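Local coordinates for protein ribonucleotide monophosphatase NagD (Escherichia coli, PDB 2C4N) that hydrolyses the phosphate from ribonucleoside 5'-phosphates, and probably from a broad range of other phosphorylated compounds, with the help of magnesium, at residues Ile7-Gly12 with Val199-Arg204; Val174-Pro179 with Leu203-Leu208; Asp11-His16 with Ile218-Gly223; Asp112-Gly117 with Asn136-Ile141. All coordinates share one frame; numbering follows the deposited sequence.

Interaction 1 of 4, residues Ile7-Gly12 with Val199-Arg204; sequences ICDIDG and VGDNLR. With MG (magnesium ion), chain B; PO4 (phosphate ion), chain D; PO4 (phosphate ion), chain C.
Strands 5-9 and 196-200 run parallel where C8 pairs with V199, and two backbone bonds close the ladder there: V199 N donates to I7 O at 2.8 Å and D9 N to V199 O. Beside this pairing, C8 SG rests 4.0 Å from V199 CB, two compact side chains on the same buried face of the sheet. D9 closes its strand, and D201 directly follows the other; both turn a carboxylate to the metal. D9 holds its carboxylate anti to the backbone N (chi1 176°), which carries OD2 to the magnesium ion, while D201 brings OD1 to it at 2.3 Å. The two carboxylates lie with planes only 10° apart, and OD2 of D9 and OD1 of D201 stand 2.9 Å from each other, a closeness the shared cation makes tolerable. This is the haloacid dehalogenase site, with the DxD signature of D9 and D11 at the end of the first strand. D11 gives the metal its backbone O, leaving its side chain, the probable acid-base residue, beside a phosphate ion and in a salt bridge with R55. A phosphate oxygen and two waters complete six ligands. K176 pairs with D9 OD1; V224 N and a metal-bound water hold D201 OD2.

Interaction 2 of 4, residues Val174-Pro179 with Leu203-Leu208; sequences VGKPSP and LRTDIL. With PO4 (phosphate ion), chain C; PO4 (phosphate ion), chain D.
K176 leaves the backbone with CG anti to its carbonyl carbon (chi1 -61°) and bends at chi3 (-72°), bringing NZ over to D206, whose own CG is likewise turned away from its carbonyl carbon. The resulting salt bridge is short, NZ to OD1 of D206 at 2.6 Å, and the ammonium group reaches OD1 on its syn side but 32° out of the carboxylate plane. Long and flexible, lysine suits a place with several anions: the same NZ donates to O4 of one phosphate ion and O2 of the other, both at 2.9 Å, and pairs with D9. OG1 of T205 donates at 2.7 Å to O4 of the first phosphate, the oxygen that K176 NZ also grips. K176 and T205 are both probable substrate-binding residues, so the phosphate between them may mark part of that site. Nearer the backbone the contact is mostly carbon. K176 CB lies 3.9 Å from T205 CB, and P177, entered through a cis peptide bond, sets its CB against L208 CD2; the same CB lies 3.4 Å from the carbonyl R204 O. The loop 174-179 connects strand 172-173 to helix 180-189, whose I181 touches K176, and packs on the first turn of helix 203-212.

Interaction 3 of 4, residues Asp11-His16 with Ile218-Gly223; sequences DGVLMH and ILVLSG. With MG (magnesium ion), chain B; PO4 (phosphate ion), chain D.
S222 and G12 form the close-packed centre of this contact. The serine hydroxyl sits between its own backbone N and carbonyl carbon (chi1 52°), a turn that aims OG at G12 O, to which it donates at 2.7 Å; the donor stands 27° out of the carbonyl plane. Small residues are needed where the two chains come together: the CA atoms of G12 and G223 are 4.0 Å apart, and a side chain on G223 would collide with G12 O. G12 also has a positive phi, 84°, which crowds any CB against the preceding carbonyl. Alongside, V13 and V220 cross at about a right angle and meet through their CG2 methyls at 3.7 Å, branched side chains filling a buried corner that also includes V199. Toward solvent the contact thins to single polar links. The exposed H16 comes in edge-on, NE2 donating to S222 O at 2.8 Å with that oxygen almost in the ring plane, and a water donates to both V13 O and S222 OG, linking the chains. On the inner side, D11 O binds the magnesium ion, so the serine's hold on G12 grips the peptide that follows a metal ligand. The arrangement belongs to the haloacid dehalogenase core, where the second half of the DxDxV signature and the turn after it pack against the loop after strand 216-220, two places along the Rossmann-like sheet from strand 5-9.

Interaction 4 of 4, residues Asp112-Gly117 with Asn136-Ile141; sequences DFVIVG and NGARFI
R139 runs alongside F113, the two side chains pointing the same way from paired positions on parallel strands. Its CB lies 3.5 Å from CD2 of the F113 ring; CG passes near D112 O; CD moves out to the ring atoms CE2 and CZ. A bend at chi3 (64°) then brings the guanidinium group obliquely to the ring's CE2-CZ side, with NE 3.4 Å from F113 CE2 and NH1 close to CZ. That CE2 atom sits over one face of the guanidinium, toward its rim, and the two planes are 40° apart. At the tip, NH2 donates to Q82 OE1 and to P234 O of a neighbouring subunit, so arginine combines an aliphatic stem suited to the sheet with a polar end that crosses to another chain. Helix 124-135 connects strands 105-116 and 139-142 in a beta-alpha-beta unit, the helix ending in a Schellman motif at G137. Four backbone bonds join the strands, among them V114 N to R139 O at 2.8 Å and I141 N to V114 O. On the face opposite R139, V114 CG2 meets A138 CB at 3.7 Å, and V116 CG2 touches the F140 ring at its edge, 3.8 Å from CE1. Helices 124-135 and 156-167 cover this hydrophobic side.

Interactions 1, 2 and 3 gather around the magnesium and phosphate ions, whereas interaction 4 lies in the other parallel sheet, its centre about 28 Å from that of interaction 1. Interactions 1 and 3 share D11 and G12. Interaction 1, buried, pairs neighbouring strands and rests on metal coordination; interaction 3, partly buried, ties the loops beyond two strands with 196-200 between them, relying on glycines, a valine pair and single serine and histidine hydrogen bonds. Interaction 2 shares L203 and R204 with interaction 1 and adds positive charge through K176. Interaction 4 is a buried ladder of backbone bonds with mostly apolar side chains, apart from R139; it touches interaction 2 through I141 and V174, and both contact a neighbouring subunit.

Interaction 1 of 4, residues Ile7-Gly12 with Val199-Arg204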
loop_
_atom_site.group_PDB
_atom_site.type_symbol
_atom_site.label_atom_id
_atom_site.label_comp_id
_atom_site.label_asym_id
_atom_site.label_seq_id
_atom_site.Cartn_x
_atom_site.Cartn_y
_atom_site.Cartn_z
ATOM N N ILE A 7 -20.556 8.335 -25.083
ATOM C CA ILE A 7 -19.253 7.693 -24.960
ATOM C C ILE A 7 -19.630 6.272 -24.565
ATOM O O ILE A 7 -20.315 6.063 -23.559
ATOM C CB ILE A 7 -18.386 8.287 -23.833
ATOM C CG1 ILE A 7 -17.958 9.712 -24.184
ATOM C CG2 ILE A 7 -17.149 7.412 -23.622
ATOM C CD1 ILE A 7 -17.143 10.389 -23.076
ATOM N N CYS A 8 -19.212 5.296 -25.357
ATOM C CA CYS A 8 -19.551 3.921 -25.047
ATOM C C CYS A 8 -18.316 3.052 -24.949
ATOM O O CYS A 8 -17.514 2.971 -25.882
ATOM C CB CYS A 8 -20.498 3.351 -26.107
ATOM S SG CYS A 8 -21.117 1.689 -25.739
ATOM N N ASP A 9 -18.166 2.403 -23.803
ATOM C CA ASP A 9 -17.038 1.519 -23.589
ATOM C C ASP A 9 -17.159 0.318 -24.529
ATOM O O ASP A 9 -18.263 -0.072 -24.913
ATOM C CB ASP A 9 -17.010 1.055 -22.140
ATOM C CG ASP A 9 -15.918 0.062 -21.888
ATOM O OD1 ASP A 9 -14.738 0.400 -22.125
ATOM O OD2 ASP A 9 -16.247 -1.056 -21.467
ATOM N N ILE A 10 -16.028 -0.275 -24.888
ATOM C CA ILE A 10 -16.035 -1.404 -25.814
ATOM C C ILE A 10 -16.145 -2.793 -25.200
ATOM O O ILE A 10 -17.167 -3.463 -25.341
ATOM C CB ILE A 10 -14.779 -1.348 -26.731
ATOM C CG1 ILE A 10 -14.894 -0.134 -27.659
ATOM C CG2 ILE A 10 -14.639 -2.644 -27.537
ATOM C CD1 ILE A 10 -13.651 0.146 -28.486
ATOM N N ASP A 11 -15.097 -3.229 -24.511
ATOM C CA ASP A 11 -15.088 -4.565 -23.926
ATOM C C ASP A 11 -16.093 -4.798 -22.805
ATOM O O ASP A 11 -16.152 -4.043 -21.843
ATOM C CB ASP A 11 -13.668 -4.898 -23.469
ATOM C CG ASP A 11 -12.694 -4.946 -24.635
ATOM O OD1 ASP A 11 -12.896 -5.791 -25.531
ATOM O OD2 ASP A 11 -11.744 -4.136 -24.667
ATOM N N GLY A 12 -16.890 -5.854 -22.944
ATOM C CA GLY A 12 -17.891 -6.166 -21.938
ATOM C C GLY A 12 -19.176 -5.387 -22.147
ATOM O O GLY A 12 -20.131 -5.535 -21.387
ATOM N N VAL A 199 -21.539 4.829 -21.335
ATOM C CA VAL A 199 -22.065 3.491 -21.104
ATOM C C VAL A 199 -20.860 2.594 -20.830
ATOM O O VAL A 199 -19.899 2.594 -21.598
ATOM C CB VAL A 199 -22.813 2.946 -22.350
ATOM C CG1 VAL A 199 -23.362 1.558 -22.062
ATOM C CG2 VAL A 199 -23.942 3.887 -22.743
ATOM N N GLY A 200 -20.899 1.849 -19.732
ATOM C CA GLY A 200 -19.780 0.976 -19.412
ATOM C C GLY A 200 -20.191 -0.209 -18.567
ATOM O O GLY A 200 -21.294 -0.228 -18.018
ATOM N N ASP A 201 -19.303 -1.192 -18.451
ATOM C CA ASP A 201 -19.592 -2.394 -17.674
ATOM C C ASP A 201 -18.810 -2.478 -16.368
ATOM O O ASP A 201 -19.073 -3.357 -15.546
ATOM C CB ASP A 201 -19.278 -3.642 -18.496
ATOM C CG ASP A 201 -17.810 -3.748 -18.832
ATOM O OD1 ASP A 201 -17.287 -2.778 -19.408
ATOM O OD2 ASP A 201 -17.182 -4.786 -18.520
ATOM N N ASN A 202 -17.847 -1.579 -16.177
ATOM C CA ASN A 202 -17.034 -1.597 -14.965
ATOM C C ASN A 202 -17.298 -0.402 -14.053
ATOM O O ASN A 202 -16.926 0.729 -14.367
ATOM C CB ASN A 202 -15.548 -1.626 -15.328
ATOM C CG ASN A 202 -14.672 -2.014 -14.152
ATOM O OD1 ASN A 202 -15.022 -1.767 -12.999
ATOM N ND2 ASN A 202 -13.526 -2.620 -14.439
ATOM N N LEU A 203 -17.925 -0.663 -12.911
ATOM C CA LEU A 203 -18.237 0.387 -11.953
ATOM C C LEU A 203 -17.011 1.175 -11.523
ATOM O O LEU A 203 -17.073 2.392 -11.362
ATOM C CB LEU A 203 -18.896 -0.220 -10.709
ATOM C CG LEU A 203 -20.389 -0.556 -10.796
ATOM C CD1 LEU A 203 -20.773 -1.497 -9.669
ATOM C CD2 LEU A 203 -21.203 0.729 -10.726
ATOM N N ARG A 204 -15.897 0.475 -11.345
ATOM C CA ARG A 204 -14.666 1.104 -10.883
ATOM C C ARG A 204 -13.847 1.852 -11.926
ATOM O O ARG A 204 -12.840 2.470 -11.588
ATOM C CB ARG A 204 -13.798 0.059 -10.177
ATOM C CG ARG A 204 -14.502 -0.542 -8.971
ATOM C CD ARG A 204 -13.685 -1.609 -8.260
ATOM N NE ARG A 204 -14.478 -2.248 -7.210
ATOM C CZ ARG A 204 -14.821 -1.668 -6.063
ATOM N NH1 ARG A 204 -14.437 -0.424 -5.796
ATOM N NH2 ARG A 204 -15.574 -2.323 -5.187
HETATM MG MG MG B . -15.223 -2.695 -20.348
HETATM P P PO4 D . -12.203 -1.660 -22.181
HETATM O O1 PO4 D . -12.728 -1.343 -23.533
HETATM O O2 PO4 D . -11.760 -0.413 -21.514
HETATM O O3 PO4 D . -13.258 -2.299 -21.379
HETATM O O4 PO4 D . -11.055 -2.595 -22.308
HETATM P P PO4 C . -11.159 -1.269 -17.860
HETATM O O1 PO4 C . -10.792 -1.663 -19.242
HETATM O O2 PO4 C . -11.515 -2.477 -17.079
HETATM O O3 PO4 C . -10.009 -0.588 -17.219
HETATM O O4 PO4 C . -12.318 -0.344 -17.898
HETATM O O HOH W 1 -14.494 -4.580 -19.176
HETATM O O HOH W 2 -14.773 -1.234 -18.607
#

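Interaction 2 of 4, residues Val174-Pro179 with Leu203-Leu208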
loop_
_atom_site.group_PDB
_atom_site.type_symbol
_atom_site.label_atom_id
_atom_site.label_comp_id
_atom_site.label_asym_id
_atom_site.label_seq_id
_atom_site.Cartn_x
_atom_site.Cartn_y
_atom_site.Cartn_z
ATOM N N VAL A 174 -3.265 7.805 -17.966
ATOM C CA VAL A 174 -4.160 8.577 -18.817
ATOM C C VAL A 174 -5.561 7.978 -18.916
ATOM O O VAL A 174 -6.549 8.707 -18.970
ATOM C CB VAL A 174 -3.566 8.715 -20.245
ATOM C CG1 VAL A 174 -4.560 9.417 -21.170
ATOM C CG2 VAL A 174 -2.256 9.499 -20.188
ATOM N N GLY A 175 -5.646 6.652 -18.932
ATOM C CA GLY A 175 -6.941 5.997 -19.064
ATOM C C GLY A 175 -7.817 5.941 -17.822
ATOM O O GLY A 175 -7.443 6.445 -16.762
ATOM N N LYS A 176 -8.993 5.329 -17.965
ATOM C CA LYS A 176 -9.934 5.179 -16.852
ATOM C C LYS A 176 -9.194 4.472 -15.719
ATOM O O LYS A 176 -8.322 3.642 -15.971
ATOM C CB LYS A 176 -11.128 4.316 -17.281
ATOM C CG LYS A 176 -11.947 4.868 -18.433
ATOM C CD LYS A 176 -12.942 3.825 -18.936
ATOM C CE LYS A 176 -12.238 2.698 -19.694
ATOM N NZ LYS A 176 -13.134 1.521 -19.908
ATOM N N PRO A 177 -9.558 4.747 -14.455
ATOM C CA PRO A 177 -10.608 5.628 -13.933
ATOM C C PRO A 177 -10.314 7.129 -13.929
ATOM O O PRO A 177 -11.108 7.916 -13.415
ATOM C CB PRO A 177 -10.834 5.087 -12.528
ATOM C CG PRO A 177 -9.452 4.692 -12.114
ATOM C CD PRO A 177 -8.922 3.990 -13.356
ATOM N N SER A 178 -9.185 7.529 -14.499
ATOM C CA SER A 178 -8.840 8.941 -14.549
ATOM C C SER A 178 -9.909 9.710 -15.328
ATOM O O SER A 178 -10.263 9.346 -16.448
ATOM C CB SER A 178 -7.478 9.125 -15.219
ATOM O OG SER A 178 -7.208 10.494 -15.443
ATOM N N PRO A 179 -10.451 10.780 -14.731
ATOM C CA PRO A 179 -11.483 11.575 -15.405
ATOM C C PRO A 179 -10.965 12.305 -16.647
ATOM O O PRO A 179 -11.732 12.638 -17.549
ATOM C CB PRO A 179 -11.932 12.549 -14.314
ATOM C CG PRO A 179 -11.653 11.799 -13.046
ATOM C CD PRO A 179 -10.306 11.192 -13.326
ATOM N N LEU A 203 -17.925 -0.663 -12.911
ATOM C CA LEU A 203 -18.237 0.387 -11.953
ATOM C C LEU A 203 -17.011 1.175 -11.523
ATOM O O LEU A 203 -17.073 2.392 -11.362
ATOM C CB LEU A 203 -18.896 -0.220 -10.709
ATOM C CG LEU A 203 -20.389 -0.556 -10.796
ATOM C CD1 LEU A 203 -20.773 -1.497 -9.669
ATOM C CD2 LEU A 203 -21.203 0.729 -10.726
ATOM N N ARG A 204 -15.897 0.475 -11.345
ATOM C CA ARG A 204 -14.666 1.104 -10.883
ATOM C C ARG A 204 -13.847 1.852 -11.926
ATOM O O ARG A 204 -12.840 2.470 -11.588
ATOM C CB ARG A 204 -13.798 0.059 -10.177
ATOM C CG ARG A 204 -14.502 -0.542 -8.971
ATOM C CD ARG A 204 -13.685 -1.609 -8.260
ATOM N NE ARG A 204 -14.478 -2.248 -7.210
ATOM C CZ ARG A 204 -14.821 -1.668 -6.063
ATOM N NH1 ARG A 204 -14.437 -0.424 -5.796
ATOM N NH2 ARG A 204 -15.574 -2.323 -5.187
ATOM N N THR A 205 -14.267 1.804 -13.186
ATOM C CA THR A 205 -13.531 2.510 -14.229
ATOM C C THR A 205 -14.437 3.385 -15.096
ATOM O O THR A 205 -14.319 4.609 -15.079
ATOM C CB THR A 205 -12.729 1.522 -15.112
ATOM O OG1 THR A 205 -13.620 0.625 -15.779
ATOM C CG2 THR A 205 -11.760 0.703 -14.249
ATOM N N ASP A 206 -15.349 2.773 -15.845
ATOM C CA ASP A 206 -16.253 3.550 -16.696
ATOM C C ASP A 206 -17.154 4.462 -15.874
ATOM O O ASP A 206 -17.244 5.665 -16.118
ATOM C CB ASP A 206 -17.153 2.628 -17.521
ATOM C CG ASP A 206 -16.375 1.633 -18.340
ATOM O OD1 ASP A 206 -15.615 2.068 -19.232
ATOM O OD2 ASP A 206 -16.529 0.419 -18.085
ATOM N N ILE A 207 -17.821 3.878 -14.887
ATOM C CA ILE A 207 -18.751 4.632 -14.068
ATOM C C ILE A 207 -18.073 5.662 -13.173
ATOM O O ILE A 207 -18.505 6.815 -13.117
ATOM C CB ILE A 207 -19.617 3.675 -13.225
ATOM C CG1 ILE A 207 -20.147 2.542 -14.121
ATOM C CG2 ILE A 207 -20.780 4.441 -12.605
ATOM C CD1 ILE A 207 -20.974 3.016 -15.325
ATOM N N LEU A 208 -17.005 5.255 -12.492
ATOM C CA LEU A 208 -16.273 6.162 -11.614
ATOM C C LEU A 208 -15.748 7.371 -12.394
ATOM O O LEU A 208 -15.886 8.512 -11.949
ATOM C CB LEU A 208 -15.107 5.428 -10.941
ATOM C CG LEU A 208 -14.177 6.249 -10.037
ATOM C CD1 LEU A 208 -14.968 6.882 -8.902
ATOM C CD2 LEU A 208 -13.081 5.350 -9.486
HETATM P P PO4 C . -11.159 -1.269 -17.860
HETATM O O1 PO4 C . -10.792 -1.663 -19.242
HETATM O O2 PO4 C . -11.515 -2.477 -17.079
HETATM O O3 PO4 C . -10.009 -0.588 -17.219
HETATM O O4 PO4 C . -12.318 -0.344 -17.898
HETATM P P PO4 D . -12.203 -1.660 -22.181
HETATM O O1 PO4 D . -12.728 -1.343 -23.533
HETATM O O2 PO4 D . -11.760 -0.413 -21.514
HETATM O O3 PO4 D . -13.258 -2.299 -21.379
HETATM O O4 PO4 D . -11.055 -2.595 -22.308
#

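Interaction 3 of 4, residues Asp11-His16 with Ile218-Gly223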
loop_
_atom_site.group_PDB
_atom_site.type_symbol
_atom_site.label_atom_id
_atom_site.label_comp_id
_atom_site.label_asym_id
_atom_site.label_seq_id
_atom_site.Cartn_x
_atom_site.Cartn_y
_atom_site.Cartn_z
ATOM N N ASP A 11 -15.097 -3.229 -24.511
ATOM C CA ASP A 11 -15.088 -4.565 -23.926
ATOM C C ASP A 11 -16.093 -4.798 -22.805
ATOM O O ASP A 11 -16.152 -4.043 -21.843
ATOM C CB ASP A 11 -13.668 -4.898 -23.469
ATOM C CG ASP A 11 -12.694 -4.946 -24.635
ATOM O OD1 ASP A 11 -12.896 -5.791 -25.531
ATOM O OD2 ASP A 11 -11.744 -4.136 -24.667
ATOM N N GLY A 12 -16.890 -5.854 -22.944
ATOM C CA GLY A 12 -17.891 -6.166 -21.938
ATOM C C GLY A 12 -19.176 -5.387 -22.147
ATOM O O GLY A 12 -20.131 -5.535 -21.387
ATOM N N VAL A 13 -19.196 -4.557 -23.187
ATOM C CA VAL A 13 -20.354 -3.732 -23.511
ATOM C C VAL A 13 -20.796 -3.958 -24.961
ATOM O O VAL A 13 -21.949 -4.297 -25.226
ATOM C CB VAL A 13 -20.027 -2.229 -23.330
ATOM C CG1 VAL A 13 -21.233 -1.380 -23.719
ATOM C CG2 VAL A 13 -19.615 -1.953 -21.879
ATOM N N LEU A 14 -19.865 -3.777 -25.892
ATOM C CA LEU A 14 -20.158 -3.942 -27.311
ATOM C C LEU A 14 -19.540 -5.227 -27.838
ATOM O O LEU A 14 -20.075 -5.862 -28.754
ATOM C CB LEU A 14 -19.605 -2.745 -28.099
ATOM C CG LEU A 14 -20.218 -1.380 -27.750
ATOM C CD1 LEU A 14 -19.524 -0.268 -28.528
ATOM C CD2 LEU A 14 -21.700 -1.402 -28.073
ATOM N N MET A 15 -18.411 -5.586 -27.266
ATOM C CA MET A 15 -17.692 -6.797 -27.634
ATOM C C MET A 15 -17.347 -7.712 -26.459
ATOM O O MET A 15 -16.959 -7.273 -25.435
ATOM C CB MET A 15 -16.413 -6.462 -28.375
ATOM C CG MET A 15 -16.609 -5.636 -29.571
ATOM S SD MET A 15 -17.372 -6.423 -30.950
ATOM C CE MET A 15 -16.083 -7.243 -31.400
ATOM N N HIS A 16 -17.462 -9.008 -26.687
ATOM C CA HIS A 16 -16.751 -9.979 -25.925
ATOM C C HIS A 16 -15.667 -10.609 -26.730
ATOM O O HIS A 16 -15.880 -11.427 -27.552
ATOM C CB HIS A 16 -17.637 -11.040 -25.326
ATOM C CG HIS A 16 -18.590 -10.534 -24.304
ATOM N ND1 HIS A 16 -19.940 -10.698 -24.415
ATOM C CD2 HIS A 16 -18.386 -9.890 -23.149
ATOM C CE1 HIS A 16 -20.530 -10.169 -23.374
ATOM N NE2 HIS A 16 -19.608 -9.665 -22.594
ATOM N N ILE A 218 -24.487 4.982 -17.483
ATOM C CA ILE A 218 -25.322 3.806 -17.681
ATOM C C ILE A 218 -24.442 2.584 -17.515
ATOM O O ILE A 218 -23.458 2.411 -18.234
ATOM C CB ILE A 218 -25.946 3.741 -19.095
ATOM C CG1 ILE A 218 -26.884 4.929 -19.312
ATOM C CG2 ILE A 218 -26.727 2.433 -19.255
ATOM C CD1 ILE A 218 -27.542 4.944 -20.686
ATOM N N LEU A 219 -24.786 1.742 -16.553
ATOM C CA LEU A 219 -24.027 0.526 -16.319
ATOM C C LEU A 219 -24.739 -0.646 -16.984
ATOM O O LEU A 219 -25.937 -0.828 -16.787
ATOM C CB LEU A 219 -23.926 0.228 -14.817
ATOM C CG LEU A 219 -23.317 -1.131 -14.430
ATOM C CD1 LEU A 219 -21.801 -1.111 -14.630
ATOM C CD2 LEU A 219 -23.641 -1.435 -12.973
ATOM N N VAL A 220 -24.018 -1.425 -17.785
ATOM C CA VAL A 220 -24.619 -2.614 -18.375
ATOM C C VAL A 220 -24.040 -3.760 -17.565
ATOM O O VAL A 220 -22.926 -3.652 -17.053
ATOM C CB VAL A 220 -24.279 -2.787 -19.883
ATOM C CG1 VAL A 220 -25.045 -1.768 -20.696
ATOM C CG2 VAL A 220 -22.777 -2.652 -20.119
ATOM N N LEU A 221 -24.797 -4.843 -17.434
ATOM C CA LEU A 221 -24.374 -5.992 -16.643
ATOM C C LEU A 221 -23.782 -7.121 -17.480
ATOM O O LEU A 221 -23.616 -8.245 -17.006
ATOM C CB LEU A 221 -25.577 -6.512 -15.849
ATOM C CG LEU A 221 -26.282 -5.461 -14.977
ATOM C CD1 LEU A 221 -27.592 -6.028 -14.432
ATOM C CD2 LEU A 221 -25.354 -5.028 -13.851
ATOM N N SER A 222 -23.447 -6.806 -18.725
ATOM C CA SER A 222 -22.898 -7.787 -19.648
ATOM C C SER A 222 -21.393 -8.002 -19.513
ATOM O O SER A 222 -20.814 -8.800 -20.252
ATOM C CB SER A 222 -23.230 -7.363 -21.082
ATOM O OG SER A 222 -22.825 -6.021 -21.311
ATOM N N GLY A 223 -20.768 -7.304 -18.567
ATOM C CA GLY A 223 -19.333 -7.439 -18.383
ATOM C C GLY A 223 -18.834 -7.698 -16.966
ATOM O O GLY A 223 -19.352 -8.560 -16.256
HETATM MG MG MG B . -15.223 -2.695 -20.348
HETATM P P PO4 D . -12.203 -1.660 -22.181
HETATM O O1 PO4 D . -12.728 -1.343 -23.533
HETATM O O2 PO4 D . -11.760 -0.413 -21.514
HETATM O O3 PO4 D . -13.258 -2.299 -21.379
HETATM O O4 PO4 D . -11.055 -2.595 -22.308
HETATM O O HOH W 3 -23.977 -4.567 -23.321
HETATM O O HOH W 2 -14.773 -1.234 -18.607
HETATM O O HOH W 1 -14.494 -4.580 -19.176
#

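Interaction 4 of 4, residues Asp112-Gly117 with Asn136-Ile141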
loop_
_atom_site.group_PDB
_atom_site.type_symbol
_atom_site.label_atom_id
_atom_site.label_comp_id
_atom_site.label_asym_id
_atom_site.label_seq_id
_atom_site.Cartn_x
_atom_site.Cartn_y
_atom_site.Cartn_z
ATOM N N ASP A 112 12.427 13.698 -22.144
ATOM C CA ASP A 112 11.650 14.554 -21.252
ATOM C C ASP A 112 10.616 13.695 -20.525
ATOM O O ASP A 112 10.304 13.936 -19.358
ATOM C CB ASP A 112 10.916 15.638 -22.046
ATOM C CG ASP A 112 11.856 16.523 -22.840
ATOM O OD1 ASP A 112 12.769 17.116 -22.228
ATOM O OD2 ASP A 112 11.676 16.633 -24.071
ATOM N N PHE A 113 10.091 12.704 -21.240
ATOM C CA PHE A 113 9.078 11.794 -20.713
ATOM C C PHE A 113 9.475 10.333 -20.820
ATOM O O PHE A 113 10.273 9.951 -21.675
ATOM C CB PHE A 113 7.765 11.893 -21.501
ATOM C CG PHE A 113 7.188 13.262 -21.585
ATOM C CD1 PHE A 113 7.677 14.182 -22.508
ATOM C CD2 PHE A 113 6.132 13.626 -20.762
ATOM C CE1 PHE A 113 7.117 15.447 -22.611
ATOM C CE2 PHE A 113 5.563 14.891 -20.856
ATOM C CZ PHE A 113 6.060 15.804 -21.787
ATOM N N VAL A 114 8.879 9.525 -19.948
ATOM C CA VAL A 114 9.032 8.076 -19.976
ATOM C C VAL A 114 7.566 7.697 -20.154
ATOM O O VAL A 114 6.729 8.023 -19.308
ATOM C CB VAL A 114 9.556 7.491 -18.648
ATOM C CG1 VAL A 114 9.311 5.976 -18.617
ATOM C CG2 VAL A 114 11.051 7.763 -18.515
ATOM N N ILE A 115 7.246 7.051 -21.267
ATOM C CA ILE A 115 5.872 6.678 -21.550
ATOM C C ILE A 115 5.749 5.169 -21.615
ATOM O O ILE A 115 6.462 4.514 -22.371
ATOM C CB ILE A 115 5.413 7.267 -22.891
ATOM C CG1 ILE A 115 5.669 8.778 -22.903
ATOM C CG2 ILE A 115 3.944 6.955 -23.116
ATOM C CD1 ILE A 115 5.476 9.416 -24.253
ATOM N N VAL A 116 4.840 4.623 -20.818
ATOM C CA VAL A 116 4.640 3.187 -20.790
ATOM C C VAL A 116 3.256 2.807 -21.292
ATOM O O VAL A 116 2.241 3.328 -20.823
ATOM C CB VAL A 116 4.810 2.614 -19.356
ATOM C CG1 VAL A 116 4.682 1.089 -19.382
ATOM C CG2 VAL A 116 6.161 3.029 -18.783
ATOM N N GLY A 117 3.232 1.909 -22.269
ATOM C CA GLY A 117 1.978 1.421 -22.814
ATOM C C GLY A 117 2.014 -0.083 -22.628
ATOM O O GLY A 117 2.065 -0.568 -21.499
ATOM N N ASN A 136 15.578 9.947 -12.297
ATOM C CA ASN A 136 16.254 11.168 -12.628
ATOM C C ASN A 136 15.416 12.348 -13.051
ATOM O O ASN A 136 15.921 13.300 -13.560
ATOM C CB ASN A 136 17.438 10.933 -13.556
ATOM C CG ASN A 136 18.607 10.317 -12.849
ATOM O OD1 ASN A 136 19.355 11.020 -12.199
ATOM N ND2 ASN A 136 18.785 9.054 -12.984
ATOM N N GLY A 137 14.130 12.286 -12.784
ATOM C CA GLY A 137 13.248 13.391 -13.117
ATOM C C GLY A 137 12.403 13.400 -14.377
ATOM O O GLY A 137 11.695 14.378 -14.626
ATOM N N ALA A 138 12.452 12.344 -15.176
ATOM C CA ALA A 138 11.645 12.328 -16.389
ATOM C C ALA A 138 10.163 12.284 -16.025
ATOM O O ALA A 138 9.783 11.681 -15.016
ATOM C CB ALA A 138 12.012 11.122 -17.235
ATOM N N ARG A 139 9.323 12.927 -16.833
ATOM C CA ARG A 139 7.884 12.917 -16.578
ATOM C C ARG A 139 7.342 11.521 -16.912
ATOM O O ARG A 139 7.418 11.060 -18.055
ATOM C CB ARG A 139 7.207 14.016 -17.408
ATOM C CG ARG A 139 7.670 15.418 -16.980
ATOM C CD ARG A 139 7.225 16.516 -17.943
ATOM N NE ARG A 139 5.772 16.669 -17.999
ATOM C CZ ARG A 139 5.149 17.615 -18.698
ATOM N NH1 ARG A 139 5.857 18.491 -19.399
ATOM N NH2 ARG A 139 3.825 17.685 -18.701
ATOM N N PHE A 140 6.800 10.863 -15.889
ATOM C CA PHE A 140 6.287 9.493 -15.959
ATOM C C PHE A 140 4.792 9.402 -16.328
ATOM O O PHE A 140 3.918 9.732 -15.526
ATOM C CB PHE A 140 6.567 8.842 -14.593
ATOM C CG PHE A 140 6.469 7.333 -14.571
ATOM C CD1 PHE A 140 6.431 6.578 -15.743
ATOM C CD2 PHE A 140 6.450 6.667 -13.346
ATOM C CE1 PHE A 140 6.372 5.177 -15.691
ATOM C CE2 PHE A 140 6.393 5.274 -13.278
ATOM C CZ PHE A 140 6.354 4.524 -14.451
ATOM N N ILE A 141 4.517 8.947 -17.551
ATOM C CA ILE A 141 3.150 8.817 -18.060
ATOM C C ILE A 141 2.887 7.376 -18.493
ATOM O O ILE A 141 3.755 6.734 -19.086
ATOM C CB ILE A 141 2.922 9.703 -19.317
ATOM C CG1 ILE A 141 3.491 11.107 -19.099
ATOM C CG2 ILE A 141 1.441 9.761 -19.643
ATOM C CD1 ILE A 141 2.826 11.881 -17.994
#